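Local coordinates for protein tRNA (adenine(58)-N(1))-methyltransferase TrmI (Thermus thermophilus, PDB 2PWY) that catalyses S-adenosyl-L-methionine-dependent methylation of adenosine 58 in tRNA to N(1)-methyladenosine, working as a homotetramer, at residues N140-W145 with V150-G155; W226-V231 with F240-H245; L10-R15 with G28-H33. One frame throughout, in Å; residues are numbered along the deposited sequence.

Contact 1 (N140-W145 with V150-G155); sequences NVRAFW and VRFHLG
V141 and R142, on the last turns of helix 131-144, meet F152 of strand 150-154. The backbones stay well apart, with 9.1 Å between the closest CA atoms, V141 CA and V150 CA, so the two segments meet through side chains. This is the second half of the beta-alpha-beta unit 123-128, 131-144, 150-154 of the class I methyltransferase fold, with the strand at one border of the large sheet. V141 and F152 approach from opposite directions: V141 CG2 reaches the end of the ring, 4.0 Å from F152 CZ and near the ring plane. R142, extended from CG to NE, slides past the phenyl group and brings NH2 in obliquely, 3.6 Å from F152 CD2. V150 CG1 lies over one face of the same ring, offset toward its rim, and F152 also packs on L134 and E138 of helix 131-144. Without the ring, as with an alanine at F152, V141 CG2 and the R142 guanidinium would probably lose their partner and a gap would open between helix and strand. The chemistry is mainly apolar: V141 is buried, close to G108 of the S-adenosyl-L-methionine site, while R142 keeps its charge at the exposed border.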
loop_
_atom_site.group_PDB
_atom_site.type_symbol
_atom_site.label_atom_id
_atom_site.label_comp_id
_atom_site.label_asym_id
_atom_site.label_seq_id
_atom_site.Cartn_x
_atom_site.Cartn_y
_atom_site.Cartn_z
ATOM N N ASN A 140 -32.683 -3.270 -7.282
ATOM C CA ASN A 140 -31.317 -3.638 -7.656
ATOM C C ASN A 140 -31.067 -5.131 -7.467
ATOM O O ASN A 140 -30.493 -5.787 -8.342
ATOM C CB ASN A 140 -30.300 -2.817 -6.860
ATOM C CG ASN A 140 -30.179 -1.380 -7.357
ATOM O OD1 ASN A 140 -30.654 -1.033 -8.443
ATOM N ND2 ASN A 140 -29.530 -0.544 -6.566
ATOM N N VAL A 141 -31.522 -5.664 -6.329
ATOM C CA VAL A 141 -31.346 -7.081 -6.011
ATOM C C VAL A 141 -32.149 -7.943 -6.989
ATOM O O VAL A 141 -31.640 -8.904 -7.567
ATOM C CB VAL A 141 -31.760 -7.378 -4.548
ATOM C CG1 VAL A 141 -31.764 -8.886 -4.257
ATOM C CG2 VAL A 141 -30.823 -6.639 -3.588
ATOM N N ARG A 142 -33.411 -7.579 -7.180
ATOM C CA ARG A 142 -34.300 -8.422 -7.964
ATOM C C ARG A 142 -33.916 -8.455 -9.447
ATOM O O ARG A 142 -34.119 -9.473 -10.118
ATOM C CB ARG A 142 -35.758 -8.039 -7.713
ATOM C CG ARG A 142 -36.167 -8.443 -6.292
ATOM C CD ARG A 142 -37.328 -7.643 -5.708
ATOM N NE ARG A 142 -37.612 -8.115 -4.349
ATOM C CZ ARG A 142 -38.547 -7.615 -3.547
ATOM N NH1 ARG A 142 -39.317 -6.609 -3.946
ATOM N NH2 ARG A 142 -38.710 -8.129 -2.333
ATOM N N ALA A 143 -33.308 -7.371 -9.931
ATOM C CA ALA A 143 -32.892 -7.257 -11.332
ATOM C C ALA A 143 -31.715 -8.169 -11.671
ATOM O O ALA A 143 -31.460 -8.459 -12.848
ATOM C CB ALA A 143 -32.545 -5.805 -11.667
ATOM N N PHE A 144 -31.003 -8.619 -10.635
ATOM C CA PHE A 144 -29.758 -9.367 -10.812
ATOM C C PHE A 144 -29.834 -10.790 -10.260
ATOM O O PHE A 144 -29.100 -11.673 -10.714
ATOM C CB PHE A 144 -28.629 -8.621 -10.099
ATOM C CG PHE A 144 -27.254 -9.075 -10.487
ATOM C CD1 PHE A 144 -26.677 -8.640 -11.681
ATOM C CD2 PHE A 144 -26.522 -9.918 -9.659
ATOM C CE1 PHE A 144 -25.383 -9.045 -12.044
ATOM C CE2 PHE A 144 -25.239 -10.332 -10.025
ATOM C CZ PHE A 144 -24.670 -9.884 -11.215
ATOM N N TRP A 145 -30.735 -11.003 -9.303
ATOM C CA TRP A 145 -30.747 -12.203 -8.472
ATOM C C TRP A 145 -32.185 -12.628 -8.225
ATOM O O TRP A 145 -32.971 -11.866 -7.648
ATOM C CB TRP A 145 -30.060 -11.860 -7.149
ATOM C CG TRP A 145 -29.995 -12.920 -6.066
ATOM C CD1 TRP A 145 -30.688 -12.910 -4.897
ATOM C CD2 TRP A 145 -29.141 -14.084 -6.016
ATOM N NE1 TRP A 145 -30.339 -13.990 -4.117
ATOM C CE2 TRP A 145 -29.395 -14.730 -4.779
ATOM C CE3 TRP A 145 -28.197 -14.641 -6.889
ATOM C CZ2 TRP A 145 -28.757 -15.913 -4.403
ATOM C CZ3 TRP A 145 -27.551 -15.834 -6.511
ATOM C CH2 TRP A 145 -27.836 -16.446 -5.265
ATOM N N VAL A 150 -33.614 -13.547 0.390
ATOM C CA VAL A 150 -33.487 -12.282 1.111
ATOM C C VAL A 150 -34.836 -11.862 1.674
ATOM O O VAL A 150 -35.814 -11.745 0.924
ATOM C CB VAL A 150 -32.959 -11.133 0.201
ATOM C CG1 VAL A 150 -32.724 -9.885 1.031
ATOM C CG2 VAL A 150 -31.666 -11.544 -0.513
ATOM N N ARG A 151 -34.886 -11.633 2.986
ATOM C CA ARG A 151 -36.077 -11.049 3.622
ATOM C C ARG A 151 -35.775 -9.596 3.959
ATOM O O ARG A 151 -34.921 -9.321 4.805
ATOM C CB ARG A 151 -36.494 -11.849 4.859
ATOM C CG ARG A 151 -37.882 -11.462 5.399
ATOM C CD ARG A 151 -38.373 -12.343 6.562
ATOM N NE ARG A 151 -38.474 -13.765 6.216
ATOM C CZ ARG A 151 -37.973 -14.764 6.943
ATOM N NH1 ARG A 151 -37.345 -14.524 8.086
ATOM N NH2 ARG A 151 -38.119 -16.019 6.531
ATOM N N PHE A 152 -36.449 -8.675 3.266
ATOM C CA PHE A 152 -36.233 -7.244 3.460
ATOM C C PHE A 152 -37.180 -6.733 4.529
ATOM O O PHE A 152 -38.338 -7.156 4.584
ATOM C CB PHE A 152 -36.511 -6.458 2.168
ATOM C CG PHE A 152 -35.583 -6.780 1.024
ATOM C CD1 PHE A 152 -34.322 -6.184 0.941
ATOM C CD2 PHE A 152 -35.995 -7.624 -0.013
ATOM C CE1 PHE A 152 -33.459 -6.454 -0.144
ATOM C CE2 PHE A 152 -35.144 -7.902 -1.097
ATOM C CZ PHE A 152 -33.877 -7.314 -1.164
ATOM N N HIS A 153 -36.685 -5.818 5.362
ATOM C CA HIS A 153 -37.483 -5.177 6.408
ATOM C C HIS A 153 -37.318 -3.671 6.370
ATOM O O HIS A 153 -36.184 -3.153 6.346
ATOM C CB HIS A 153 -37.070 -5.661 7.797
ATOM C CG HIS A 153 -37.179 -7.139 7.982
ATOM N ND1 HIS A 153 -36.179 -8.013 7.613
ATOM C CD2 HIS A 153 -38.169 -7.897 8.509
ATOM C CE1 HIS A 153 -36.549 -9.246 7.903
ATOM N NE2 HIS A 153 -37.755 -9.205 8.438
ATOM N N LEU A 154 -38.449 -2.970 6.374
ATOM C CA LEU A 154 -38.441 -1.514 6.481
ATOM C C LEU A 154 -38.468 -1.142 7.954
ATOM O O LEU A 154 -39.433 -1.446 8.666
ATOM C CB LEU A 154 -39.645 -0.897 5.773
ATOM C CG LEU A 154 -39.787 0.619 5.907
ATOM C CD1 LEU A 154 -38.661 1.349 5.190
ATOM C CD2 LEU A 154 -41.145 1.048 5.359
ATOM N N GLY A 155 -37.404 -0.498 8.411
ATOM C CA GLY A 155 -37.307 -0.113 9.816
ATOM C C GLY A 155 -35.887 -0.081 10.327
ATOM O O GLY A 155 -34.955 -0.517 9.648
#

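Contact 2 (W226-V231 with F240-H245); sequences WREWEV and FQQVGH
Q242 grips the backbone of E228 with both ends of its amide. Q242 NE2 donates to E228 O at 2.8 Å, and Q242 OE1 accepts from E228 N at 3.0 Å. Each bond uses a lone pair in the carbonyl plane, and E228 O lies only 5° out of the Q242 amide plane, so the two bonds fix the rotation of the amide. Glutamine suits the place because it offers a donor and an acceptor side by side; its bend at chi2 (-89°) turns them to the strand. Q242 NE2 also binds R239 O. The segments belong to the hairpin of strands 216-232 and 235-243, antiparallel, with axes 7.5 Å apart here. E228 still pairs through its backbone with R239; beyond it, strand 235-243 being interrupted by a bulge or short loop, the Q242 side chain takes over. Two waters also bridge the segments: one accepts from F240 N and donates to E230 OE1, the other accepts from W226 N at 2.9 Å and bonds weakly to V243 O. Packing is thin: R227 CG lies 4.1 Å from Q242 NE2, the side chains crossing at about a right angle. R227 forms a salt bridge with E223 of the third subunit and E228 one with R220 of the second. Strands of both subunits continue the sheet, the second pairing with W226, R227 and E228, the third with Q242.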
loop_
_atom_site.group_PDB
_atom_site.type_symbol
_atom_site.label_atom_id
_atom_site.label_comp_id
_atom_site.label_asym_id
_atom_site.label_seq_id
_atom_site.Cartn_x
_atom_site.Cartn_y
_atom_site.Cartn_z
ATOM N N TRP A 226 -7.135 -3.368 -3.366
ATOM C CA TRP A 226 -6.941 -4.097 -4.622
ATOM C C TRP A 226 -6.180 -3.147 -5.532
ATOM O O TRP A 226 -6.758 -2.229 -6.145
ATOM C CB TRP A 226 -8.267 -4.521 -5.254
ATOM C CG TRP A 226 -8.971 -5.701 -4.599
ATOM C CD1 TRP A 226 -8.671 -6.297 -3.405
ATOM C CD2 TRP A 226 -10.122 -6.391 -5.115
ATOM N NE1 TRP A 226 -9.563 -7.327 -3.152
ATOM C CE2 TRP A 226 -10.458 -7.402 -4.187
ATOM C CE3 TRP A 226 -10.899 -6.246 -6.275
ATOM C CZ2 TRP A 226 -11.546 -8.273 -4.385
ATOM C CZ3 TRP A 226 -11.975 -7.117 -6.478
ATOM C CH2 TRP A 226 -12.287 -8.110 -5.536
ATOM N N ARG A 227 -4.870 -3.350 -5.576
ATOM C CA ARG A 227 -3.964 -2.482 -6.317
ATOM C C ARG A 227 -3.935 -2.944 -7.758
ATOM O O ARG A 227 -3.352 -3.984 -8.073
ATOM C CB ARG A 227 -2.574 -2.544 -5.688
ATOM C CG ARG A 227 -1.529 -1.648 -6.319
ATOM C CD ARG A 227 -0.244 -1.727 -5.469
ATOM N NE ARG A 227 0.902 -0.972 -6.002
ATOM C CZ ARG A 227 0.966 0.357 -6.098
ATOM N NH1 ARG A 227 -0.066 1.126 -5.745
ATOM N NH2 ARG A 227 2.063 0.920 -6.578
ATOM N N GLU A 228 -4.590 -2.172 -8.618
ATOM C CA GLU A 228 -4.703 -2.500 -10.042
ATOM C C GLU A 228 -3.453 -2.123 -10.826
ATOM O O GLU A 228 -2.841 -1.078 -10.575
ATOM C CB GLU A 228 -5.913 -1.788 -10.648
ATOM C CG GLU A 228 -7.222 -2.037 -9.891
ATOM C CD GLU A 228 -7.888 -3.353 -10.242
ATOM O OE1 GLU A 228 -7.498 -3.991 -11.242
ATOM O OE2 GLU A 228 -8.825 -3.743 -9.506
ATOM N N TRP A 229 -3.082 -2.989 -11.766
ATOM C CA TRP A 229 -2.021 -2.704 -12.714
ATOM C C TRP A 229 -2.583 -2.400 -14.091
ATOM O O TRP A 229 -3.650 -2.926 -14.481
ATOM C CB TRP A 229 -1.049 -3.892 -12.820
ATOM C CG TRP A 229 -0.098 -4.043 -11.673
ATOM C CD1 TRP A 229 -0.408 -4.205 -10.343
ATOM C CD2 TRP A 229 1.328 -4.075 -11.761
ATOM N NE1 TRP A 229 0.751 -4.340 -9.605
ATOM C CE2 TRP A 229 1.828 -4.259 -10.449
ATOM C CE3 TRP A 229 2.235 -3.981 -12.827
ATOM C CZ2 TRP A 229 3.207 -4.330 -10.173
ATOM C CZ3 TRP A 229 3.605 -4.042 -12.550
ATOM C CH2 TRP A 229 4.070 -4.216 -11.234
ATOM N N GLU A 230 -1.858 -1.553 -14.819
ATOM C CA GLU A 230 -2.099 -1.348 -16.239
ATOM C C GLU A 230 -1.051 -2.148 -16.986
ATOM O O GLU A 230 0.150 -1.907 -16.835
ATOM C CB GLU A 230 -1.963 0.121 -16.613
ATOM C CG GLU A 230 -2.081 0.344 -18.124
ATOM C CD GLU A 230 -2.002 1.799 -18.534
ATOM O OE1 GLU A 230 -1.924 2.674 -17.635
ATOM O OE2 GLU A 230 -2.026 2.067 -19.763
ATOM N N VAL A 231 -1.496 -3.119 -17.777
ATOM C CA VAL A 231 -0.575 -3.943 -18.537
ATOM C C VAL A 231 -1.033 -3.975 -19.987
ATOM O O VAL A 231 -2.089 -4.525 -20.301
ATOM C CB VAL A 231 -0.465 -5.377 -17.967
ATOM C CG1 VAL A 231 0.498 -6.229 -18.809
ATOM C CG2 VAL A 231 -0.007 -5.343 -16.511
ATOM N N PHE A 240 -1.633 4.545 -12.395
ATOM C CA PHE A 240 -1.172 5.837 -11.893
ATOM C C PHE A 240 -2.153 6.420 -10.879
ATOM O O PHE A 240 -1.738 7.036 -9.884
ATOM C CB PHE A 240 -0.922 6.819 -13.053
ATOM C CG PHE A 240 0.238 6.434 -13.946
ATOM C CD1 PHE A 240 1.472 6.067 -13.403
ATOM C CD2 PHE A 240 0.101 6.467 -15.333
ATOM C CE1 PHE A 240 2.543 5.719 -14.226
ATOM C CE2 PHE A 240 1.166 6.127 -16.166
ATOM C CZ PHE A 240 2.394 5.756 -15.609
ATOM N N GLN A 241 -3.442 6.203 -11.135
ATOM C CA GLN A 241 -4.515 6.620 -10.238
ATOM C C GLN A 241 -5.270 5.401 -9.695
ATOM O O GLN A 241 -5.788 4.594 -10.472
ATOM C CB GLN A 241 -5.477 7.564 -10.976
ATOM N N GLN A 242 -5.323 5.283 -8.366
ATOM C CA GLN A 242 -6.024 4.183 -7.687
ATOM C C GLN A 242 -7.123 4.726 -6.784
ATOM O O GLN A 242 -7.038 5.866 -6.310
ATOM C CB GLN A 242 -5.075 3.388 -6.779
ATOM C CG GLN A 242 -3.811 2.848 -7.427
ATOM C CD GLN A 242 -3.973 1.470 -8.046
ATOM O OE1 GLN A 242 -4.917 0.719 -7.746
ATOM N NE2 GLN A 242 -3.032 1.124 -8.912
ATOM N N VAL A 243 -8.129 3.892 -6.522
ATOM C CA VAL A 243 -9.010 4.097 -5.371
ATOM C C VAL A 243 -8.110 3.879 -4.160
ATOM O O VAL A 243 -7.632 2.766 -3.938
ATOM C CB VAL A 243 -10.188 3.081 -5.341
ATOM C CG1 VAL A 243 -11.080 3.315 -4.118
ATOM C CG2 VAL A 243 -11.020 3.166 -6.621
ATOM N N GLY A 244 -7.841 4.942 -3.408
ATOM C CA GLY A 244 -6.909 4.870 -2.273
ATOM C C GLY A 244 -7.531 4.314 -1.004
ATOM O O GLY A 244 -6.862 3.660 -0.188
ATOM N N HIS A 245 -8.820 4.574 -0.837
ATOM C CA HIS A 245 -9.511 4.183 0.384
ATOM C C HIS A 245 -10.995 4.158 0.103
ATOM O O HIS A 245 -11.492 4.965 -0.685
ATOM C CB HIS A 245 -9.214 5.190 1.498
ATOM C CG HIS A 245 -9.928 4.899 2.780
ATOM N ND1 HIS A 245 -9.584 3.848 3.602
ATOM C CD2 HIS A 245 -10.967 5.524 3.381
ATOM C CE1 HIS A 245 -10.384 3.837 4.655
ATOM N NE2 HIS A 245 -11.230 4.844 4.544
HETATM O O HOH W 1 -8.055 -0.656 -3.622
HETATM O O HOH W 2 -2.526 4.009 -15.238
#

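Contact 3 (L10-R15 with G28-H33); sequences LLLKDR and GVFHHH
H32 and D14 meet through different first torsions. In H32, CG stands anti to the backbone N (chi1 -170°), carrying the imidazole toward D14, just past strand 10-13; in D14, CG is tucked between the backbone N and the carbonyl carbon (chi1 62°). H32 NE2 then donates to D14 OD2 at 2.9 Å, nearly straight at 168°. The acceptor lies in the imidazole plane and offers its anti lone pair, while the carboxylate and ring planes are steeply inclined to each other. D14 is buried, and its oxygens are well supplied: OD2 also binds Y20 OH and OD1 binds R18 N. Such a cluster of donors would tend to stabilise an ionised aspartate, consistent with H32 NE2 being the protonated nitrogen. The pair belongs to the small N-terminal domain, which may play a role in tRNA recognition; it ties the loop after strand 29-30 to the residue following strand 10-13, a member of the domain's four-stranded antiparallel sheet. Beside the polar link, L12 and F30 come together from opposite directions in a CH-pi contact. L12 CD1 sits 3.6 Å from the centroid of the F30 ring, almost centrally over its face. Leucine suits this spot because its branch presents a single methyl group to the flat phenyl surface. F30 also packs on L59 and V22, and meets the ring of Y20 edge-to-face.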
loop_
_atom_site.group_PDB
_atom_site.type_symbol
_atom_site.label_atom_id
_atom_site.label_comp_id
_atom_site.label_asym_id
_atom_site.label_seq_id
_atom_site.Cartn_x
_atom_site.Cartn_y
_atom_site.Cartn_z
ATOM N N LEU A 10 -27.387 -6.622 -19.403
ATOM C CA LEU A 10 -26.129 -6.723 -20.117
ATOM C C LEU A 10 -25.244 -5.550 -19.747
ATOM O O LEU A 10 -25.733 -4.511 -19.325
ATOM C CB LEU A 10 -26.383 -6.714 -21.631
ATOM C CG LEU A 10 -27.205 -7.881 -22.184
ATOM C CD1 LEU A 10 -27.576 -7.574 -23.621
ATOM C CD2 LEU A 10 -26.435 -9.202 -22.081
ATOM N N LEU A 11 -23.936 -5.726 -19.891
ATOM C CA LEU A 11 -23.002 -4.618 -19.778
ATOM C C LEU A 11 -22.306 -4.480 -21.121
ATOM O O LEU A 11 -21.731 -5.444 -21.633
ATOM C CB LEU A 11 -21.982 -4.850 -18.656
ATOM C CG LEU A 11 -21.027 -3.688 -18.365
ATOM C CD1 LEU A 11 -21.734 -2.695 -17.464
ATOM C CD2 LEU A 11 -19.734 -4.186 -17.715
ATOM N N LEU A 12 -22.394 -3.286 -21.688
ATOM C CA LEU A 12 -21.750 -2.970 -22.951
ATOM C C LEU A 12 -20.508 -2.138 -22.672
ATOM O O LEU A 12 -20.520 -1.275 -21.789
ATOM C CB LEU A 12 -22.704 -2.185 -23.854
ATOM C CG LEU A 12 -24.108 -2.758 -24.082
ATOM C CD1 LEU A 12 -24.868 -1.884 -25.081
ATOM C CD2 LEU A 12 -24.049 -4.219 -24.548
ATOM N N LYS A 13 -19.435 -2.418 -23.407
ATOM C CA LYS A 13 -18.233 -1.582 -23.373
ATOM C C LYS A 13 -17.871 -1.135 -24.785
ATOM O O LYS A 13 -17.878 -1.945 -25.736
ATOM C CB LYS A 13 -17.045 -2.315 -22.748
ATOM C CG LYS A 13 -17.198 -2.631 -21.256
ATOM C CD LYS A 13 -15.853 -2.994 -20.598
ATOM C CE LYS A 13 -15.447 -4.464 -20.853
ATOM N NZ LYS A 13 -14.307 -4.963 -19.998
ATOM N N ASP A 14 -17.558 0.150 -24.930
ATOM C CA ASP A 14 -17.116 0.674 -26.219
ATOM C C ASP A 14 -15.587 0.651 -26.307
ATOM O O ASP A 14 -14.921 0.213 -25.361
ATOM C CB ASP A 14 -17.733 2.058 -26.508
ATOM C CG ASP A 14 -17.329 3.127 -25.491
ATOM O OD1 ASP A 14 -16.274 3.000 -24.830
ATOM O OD2 ASP A 14 -18.079 4.123 -25.377
ATOM N N ARG A 15 -15.029 1.096 -27.435
ATOM C CA ARG A 15 -13.582 1.035 -27.646
ATOM C C ARG A 15 -12.786 1.922 -26.678
ATOM O O ARG A 15 -11.629 1.632 -26.381
ATOM C CB ARG A 15 -13.221 1.348 -29.103
ATOM N N GLY A 28 -36.508 -2.046 -27.769
ATOM C CA GLY A 28 -35.562 -1.160 -27.092
ATOM C C GLY A 28 -34.382 -0.806 -27.978
ATOM O O GLY A 28 -33.994 -1.580 -28.855
ATOM N N VAL A 29 -33.812 0.372 -27.744
ATOM C CA VAL A 29 -32.668 0.847 -28.514
ATOM C C VAL A 29 -31.622 1.434 -27.571
ATOM O O VAL A 29 -31.939 2.264 -26.710
ATOM C CB VAL A 29 -33.088 1.914 -29.563
ATOM C CG1 VAL A 29 -31.874 2.547 -30.224
ATOM C CG2 VAL A 29 -34.034 1.304 -30.611
ATOM N N PHE A 30 -30.379 0.988 -27.733
ATOM C CA PHE A 30 -29.253 1.554 -27.006
ATOM C C PHE A 30 -28.705 2.702 -27.825
ATOM O O PHE A 30 -28.330 2.515 -28.979
ATOM C CB PHE A 30 -28.156 0.495 -26.777
ATOM C CG PHE A 30 -26.904 1.044 -26.134
ATOM C CD1 PHE A 30 -26.912 1.431 -24.797
ATOM C CD2 PHE A 30 -25.727 1.186 -26.869
ATOM C CE1 PHE A 30 -25.763 1.944 -24.191
ATOM C CE2 PHE A 30 -24.564 1.701 -26.268
ATOM C CZ PHE A 30 -24.590 2.080 -24.935
ATOM N N HIS A 31 -28.666 3.890 -27.231
ATOM C CA HIS A 31 -28.178 5.075 -27.927
ATOM C C HIS A 31 -26.721 5.315 -27.592
ATOM O O HIS A 31 -26.306 5.177 -26.438
ATOM C CB HIS A 31 -29.028 6.301 -27.584
ATOM C CG HIS A 31 -30.466 6.151 -27.971
ATOM N ND1 HIS A 31 -30.921 6.395 -29.248
ATOM C CD2 HIS A 31 -31.545 5.754 -27.255
ATOM C CE1 HIS A 31 -32.222 6.166 -29.301
ATOM N NE2 HIS A 31 -32.625 5.772 -28.107
ATOM N N HIS A 32 -25.943 5.660 -28.615
ATOM C CA HIS A 32 -24.501 5.834 -28.470
ATOM C C HIS A 32 -24.000 6.711 -29.607
ATOM O O HIS A 32 -24.523 6.629 -30.723
ATOM C CB HIS A 32 -23.803 4.470 -28.493
ATOM C CG HIS A 32 -22.358 4.526 -28.121
ATOM N ND1 HIS A 32 -21.363 4.771 -29.045
ATOM C CD2 HIS A 32 -21.736 4.370 -26.930
ATOM C CE1 HIS A 32 -20.191 4.762 -28.436
ATOM N NE2 HIS A 32 -20.389 4.517 -27.153
ATOM N N HIS A 33 -22.985 7.529 -29.329
ATOM C CA HIS A 33 -22.551 8.566 -30.278
ATOM C C HIS A 33 -22.064 8.062 -31.650
ATOM O O HIS A 33 -22.189 8.767 -32.659
ATOM C CB HIS A 33 -21.562 9.558 -29.637
ATOM C CG HIS A 33 -20.169 9.030 -29.480
ATOM N ND1 HIS A 33 -19.818 8.120 -28.504
ATOM C CD2 HIS A 33 -19.027 9.314 -30.156
ATOM C CE1 HIS A 33 -18.526 7.853 -28.597
ATOM N NE2 HIS A 33 -18.023 8.565 -29.591
#

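How the contacts relate
From the N terminus, contact 3 comes first: residues 10-15 and 28-33 close a loop containing strand 19-22, and bring the short two-stranded sheet of the N-terminal domain against its four-stranded one. Contact 1 follows in the catalytic domain, where only four residues separate 140-145 from 150-155 and the return from helix to border strand is closed. Contact 2 comes last and joins the two strands of the hairpin away from its turn, at the far border of that same eight-stranded sheet, where other subunits join. The three loops are in series, neither nesting nor crossing. Contacts 1 and 2 lie on opposite sides of the chain's centre, their centres about 31 Å apart; contact 3 touches neither.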